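Local coordinates for uncharacterized protein (Pyrococcus horikoshii, PDB 1ZJJ) that is an uncharacterised magnesium-binding protein of the haloacid dehalogenase superfamily, probably a phosphatase, at residues E204-I216 against G223-S235. Sequence-based numbering, arbitrary orientation.
With MG (magnesium ion), chain D.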
# COMPACT_ATOMS: atom_id res chain seq x y z
N GLU B 204 28.56 10.14 -22.92
CA GLU B 204 28.41 8.70 -22.74
C GLU B 204 28.17 8.67 -21.24
O GLU B 204 29.01 9.14 -20.48
CB GLU B 204 29.72 7.98 -23.05
CG GLU B 204 29.75 6.58 -22.50
CD GLU B 204 31.07 5.89 -22.75
OE1 GLU B 204 31.26 4.79 -22.19
OE2 GLU B 204 31.93 6.44 -23.49
N LEU B 205 27.03 8.14 -20.83
CA LEU B 205 26.67 8.12 -19.41
C LEU B 205 27.00 6.84 -18.67
O LEU B 205 26.80 5.74 -19.19
CB LEU B 205 25.17 8.40 -19.26
CG LEU B 205 24.61 9.68 -19.88
CD1 LEU B 205 23.10 9.72 -19.69
CD2 LEU B 205 25.28 10.88 -19.24
N TRP B 206 27.50 7.00 -17.45
CA TRP B 206 27.82 5.88 -16.56
C TRP B 206 26.96 6.05 -15.31
O TRP B 206 26.78 7.17 -14.83
CB TRP B 206 29.28 5.91 -16.13
CG TRP B 206 30.29 5.53 -17.17
CD1 TRP B 206 30.07 5.35 -18.51
CD2 TRP B 206 31.69 5.34 -16.96
NE1 TRP B 206 31.26 5.07 -19.15
CE2 TRP B 206 32.27 5.06 -18.22
CE3 TRP B 206 32.52 5.38 -15.83
CZ2 TRP B 206 33.64 4.82 -18.38
CZ3 TRP B 206 33.88 5.15 -15.99
CH2 TRP B 206 34.43 4.87 -17.25
N MET B 207 26.42 4.95 -14.80
CA MET B 207 25.59 4.98 -13.60
C MET B 207 26.27 4.13 -12.53
O MET B 207 26.58 2.96 -12.76
CB MET B 207 24.20 4.40 -13.90
CG MET B 207 23.25 4.38 -12.71
SD MET B 207 22.78 6.04 -12.19
CE MET B 207 22.74 5.85 -10.38
N VAL B 208 26.50 4.72 -11.37
CA VAL B 208 27.14 4.01 -10.27
C VAL B 208 26.16 3.90 -9.10
O VAL B 208 25.73 4.92 -8.55
CB VAL B 208 28.41 4.74 -9.79
CG1 VAL B 208 29.04 3.98 -8.65
CG2 VAL B 208 29.39 4.91 -10.95
N GLY B 209 25.80 2.68 -8.73
CA GLY B 209 24.86 2.49 -7.63
C GLY B 209 25.08 1.23 -6.83
O GLY B 209 25.96 0.43 -7.14
N ASP B 210 24.27 1.05 -5.78
CA ASP B 210 24.38 -0.13 -4.93
C ASP B 210 23.11 -0.97 -4.94
O ASP B 210 23.06 -2.02 -4.31
CB ASP B 210 24.69 0.27 -3.49
CG ASP B 210 23.54 1.00 -2.84
OD1 ASP B 210 23.12 2.02 -3.42
OD2 ASP B 210 23.06 0.57 -1.77
N ARG B 211 22.07 -0.49 -5.63
CA ARG B 211 20.81 -1.23 -5.72
C ARG B 211 20.56 -1.74 -7.14
O ARG B 211 20.59 -0.98 -8.10
CB ARG B 211 19.62 -0.37 -5.28
CG ARG B 211 19.53 -0.14 -3.77
CD ARG B 211 18.34 0.77 -3.41
NE ARG B 211 18.39 1.19 -2.01
CZ ARG B 211 17.79 0.57 -1.00
NH1 ARG B 211 17.05 -0.52 -1.23
NH2 ARG B 211 17.92 1.02 0.24
N LEU B 212 20.29 -3.04 -7.25
CA LEU B 212 20.04 -3.65 -8.54
C LEU B 212 18.70 -3.24 -9.14
O LEU B 212 18.62 -2.91 -10.32
CB LEU B 212 20.11 -5.18 -8.40
CG LEU B 212 21.53 -5.74 -8.27
CD1 LEU B 212 21.51 -7.08 -7.53
CD2 LEU B 212 22.14 -5.90 -9.68
N ASP B 213 17.66 -3.26 -8.32
CA ASP B 213 16.31 -2.91 -8.75
C ASP B 213 16.09 -1.46 -9.19
O ASP B 213 15.15 -1.19 -9.92
CB ASP B 213 15.32 -3.25 -7.63
CG ASP B 213 15.62 -2.50 -6.36
OD1 ASP B 213 15.17 -1.34 -6.24
OD2 ASP B 213 16.32 -3.06 -5.49
N THR B 214 16.93 -0.53 -8.74
CA THR B 214 16.76 0.86 -9.16
C THR B 214 17.97 1.35 -9.96
O THR B 214 17.85 1.64 -11.15
CB THR B 214 16.55 1.81 -7.96
OG1 THR B 214 17.60 1.64 -7.01
CG2 THR B 214 15.21 1.55 -7.30
N ASP B 215 19.12 1.42 -9.31
CA ASP B 215 20.33 1.90 -9.96
C ASP B 215 20.75 1.10 -11.20
O ASP B 215 20.86 1.66 -12.30
CB ASP B 215 21.49 1.92 -8.96
CG ASP B 215 21.19 2.81 -7.78
OD1 ASP B 215 20.70 3.94 -8.00
OD2 ASP B 215 21.46 2.40 -6.63
N ILE B 216 20.97 -0.19 -11.04
CA ILE B 216 21.40 -1.00 -12.18
C ILE B 216 20.30 -1.18 -13.22
O ILE B 216 20.57 -1.16 -14.42
CB ILE B 216 21.93 -2.37 -11.70
CG1 ILE B 216 23.04 -2.16 -10.67
CG2 ILE B 216 22.47 -3.17 -12.88
CD1 ILE B 216 24.17 -1.25 -11.15
N GLY B 223 20.67 2.37 -21.44
CA GLY B 223 21.99 2.28 -22.04
C GLY B 223 23.15 2.99 -21.38
O GLY B 223 24.06 3.49 -22.05
N MET B 224 23.13 3.05 -20.05
CA MET B 224 24.21 3.67 -19.30
C MET B 224 25.09 2.52 -18.82
O MET B 224 24.58 1.44 -18.54
CB MET B 224 23.67 4.40 -18.08
CG MET B 224 22.61 5.43 -18.37
SD MET B 224 21.81 5.91 -16.83
CE MET B 224 23.05 7.02 -16.12
N LYS B 225 26.39 2.75 -18.73
CA LYS B 225 27.27 1.70 -18.24
C LYS B 225 26.80 1.42 -16.81
O LYS B 225 26.73 2.34 -15.99
CB LYS B 225 28.73 2.16 -18.23
CG LYS B 225 29.70 1.12 -17.69
CD LYS B 225 31.13 1.65 -17.61
CE LYS B 225 31.74 1.84 -18.99
NZ LYS B 225 31.93 0.52 -19.67
N ALA B 226 26.49 0.16 -16.53
CA ALA B 226 25.99 -0.23 -15.21
C ALA B 226 27.10 -0.65 -14.25
O ALA B 226 27.61 -1.78 -14.30
CB ALA B 226 24.96 -1.37 -15.36
N ILE B 227 27.48 0.26 -13.36
CA ILE B 227 28.53 -0.01 -12.39
C ILE B 227 27.96 -0.16 -10.99
O ILE B 227 27.32 0.75 -10.47
CB ILE B 227 29.56 1.13 -12.36
CG1 ILE B 227 30.07 1.43 -13.77
CG2 ILE B 227 30.71 0.75 -11.43
CD1 ILE B 227 30.95 2.67 -13.86
N MET B 228 28.19 -1.31 -10.39
CA MET B 228 27.70 -1.54 -9.04
C MET B 228 28.86 -1.58 -8.05
O MET B 228 29.92 -2.13 -8.34
CB MET B 228 26.92 -2.86 -8.96
CG MET B 228 26.22 -3.07 -7.63
SD MET B 228 25.26 -4.60 -7.52
CE MET B 228 26.30 -5.58 -6.45
N VAL B 229 28.66 -0.95 -6.90
CA VAL B 229 29.67 -0.96 -5.85
C VAL B 229 29.14 -1.86 -4.75
O VAL B 229 27.93 -2.08 -4.64
CB VAL B 229 29.95 0.45 -5.29
CG1 VAL B 229 30.66 1.29 -6.35
CG2 VAL B 229 28.65 1.12 -4.85
N LEU B 230 30.03 -2.40 -3.93
CA LEU B 230 29.62 -3.31 -2.86
C LEU B 230 29.48 -2.68 -1.48
O LEU B 230 29.28 -3.38 -0.48
CB LEU B 230 30.62 -4.48 -2.81
CG LEU B 230 30.80 -5.15 -4.17
CD1 LEU B 230 31.89 -6.21 -4.10
CD2 LEU B 230 29.49 -5.77 -4.61
N THR B 231 29.58 -1.35 -1.42
CA THR B 231 29.47 -0.62 -0.16
C THR B 231 28.02 -0.40 0.28
O THR B 231 27.78 0.23 1.32
CB THR B 231 30.13 0.78 -0.25
OG1 THR B 231 29.63 1.47 -1.40
CG2 THR B 231 31.64 0.66 -0.33
N GLY B 232 27.08 -0.91 -0.49
CA GLY B 232 25.68 -0.70 -0.16
C GLY B 232 24.80 -1.91 0.10
O GLY B 232 25.20 -2.84 0.80
N VAL B 233 23.60 -1.88 -0.48
CA VAL B 233 22.60 -2.92 -0.30
C VAL B 233 22.84 -4.25 -1.02
O VAL B 233 22.57 -5.31 -0.46
CB VAL B 233 21.19 -2.39 -0.70
CG1 VAL B 233 20.15 -3.49 -0.54
CG2 VAL B 233 20.82 -1.20 0.16
N SER B 234 23.34 -4.19 -2.24
CA SER B 234 23.57 -5.40 -3.03
C SER B 234 24.92 -6.09 -2.87
O SER B 234 25.91 -5.48 -2.48
CB SER B 234 23.35 -5.08 -4.51
OG SER B 234 22.08 -4.51 -4.72
N SER B 235 24.94 -7.38 -3.19
CA SER B 235 26.14 -8.20 -3.12
C SER B 235 26.30 -8.96 -4.43
O SER B 235 25.36 -9.03 -5.22
CB SER B 235 26.03 -9.20 -1.97
OG SER B 235 24.91 -10.05 -2.16
MG MG D . 21.69 3.63 -2.74
O HOH W 1 26.83 4.41 -21.98
O HOH W 2 20.95 2.19 -1.31
O HOH W 3 20.33 3.03 -4.29
O HOH W 4 20.34 5.04 -2.13
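W206 to G209 pair in parallel with K225 to M228, the strand axes 4.8 Å apart at closest and inclined by 21°, through a ladder of five backbone hydrogen bonds from K225 N to L205 O up to V229 N to G209 O. On the face bearing W206, V208 and I227, the K225 chain runs alongside the indole, its CD 3.6 Å from the centroid of the W206 five-membered ring and 9° off the normal, a CH-pi contact. The indole's own N-H lies almost straight toward E204, NE1 to OE1 3.1 Å, with that oxygen in the ring plane, while I227 CD1 approaches W206 CE3 obliquely. Were W206 an alanine, the aliphatic part of K225 would probably lose the flat surface it lies on, and E204 OE1 this N-H donor. On the other face, M224 bends at chi3 (77°) to bring CE within 3.6 Å of M207 CB, and I216 CD1 packs on M228 CB.

Past the strand ends, D210 divides its carboxylate: OD1 binds magnesium at 2.3 Å, whereas OD2 accepts V233 N through its anti lone pair (2.8 Å). D210 O is gripped twice by S234, from OG at 2.7 Å and from N. The loop following strand 225-229 thus positions a metal ligand, whose magnesium is also bound by D7 and D9. V233 CG2 lies over the R211 guanidinium.

This is a right-handed beta-alpha-beta unit of the Rossmann-like HAD core: helix 212-221 packs against M207, M224 and A226, helix 256-261 lies against W206, V208 and K225, and strand 2-6 flanks strand 204-209.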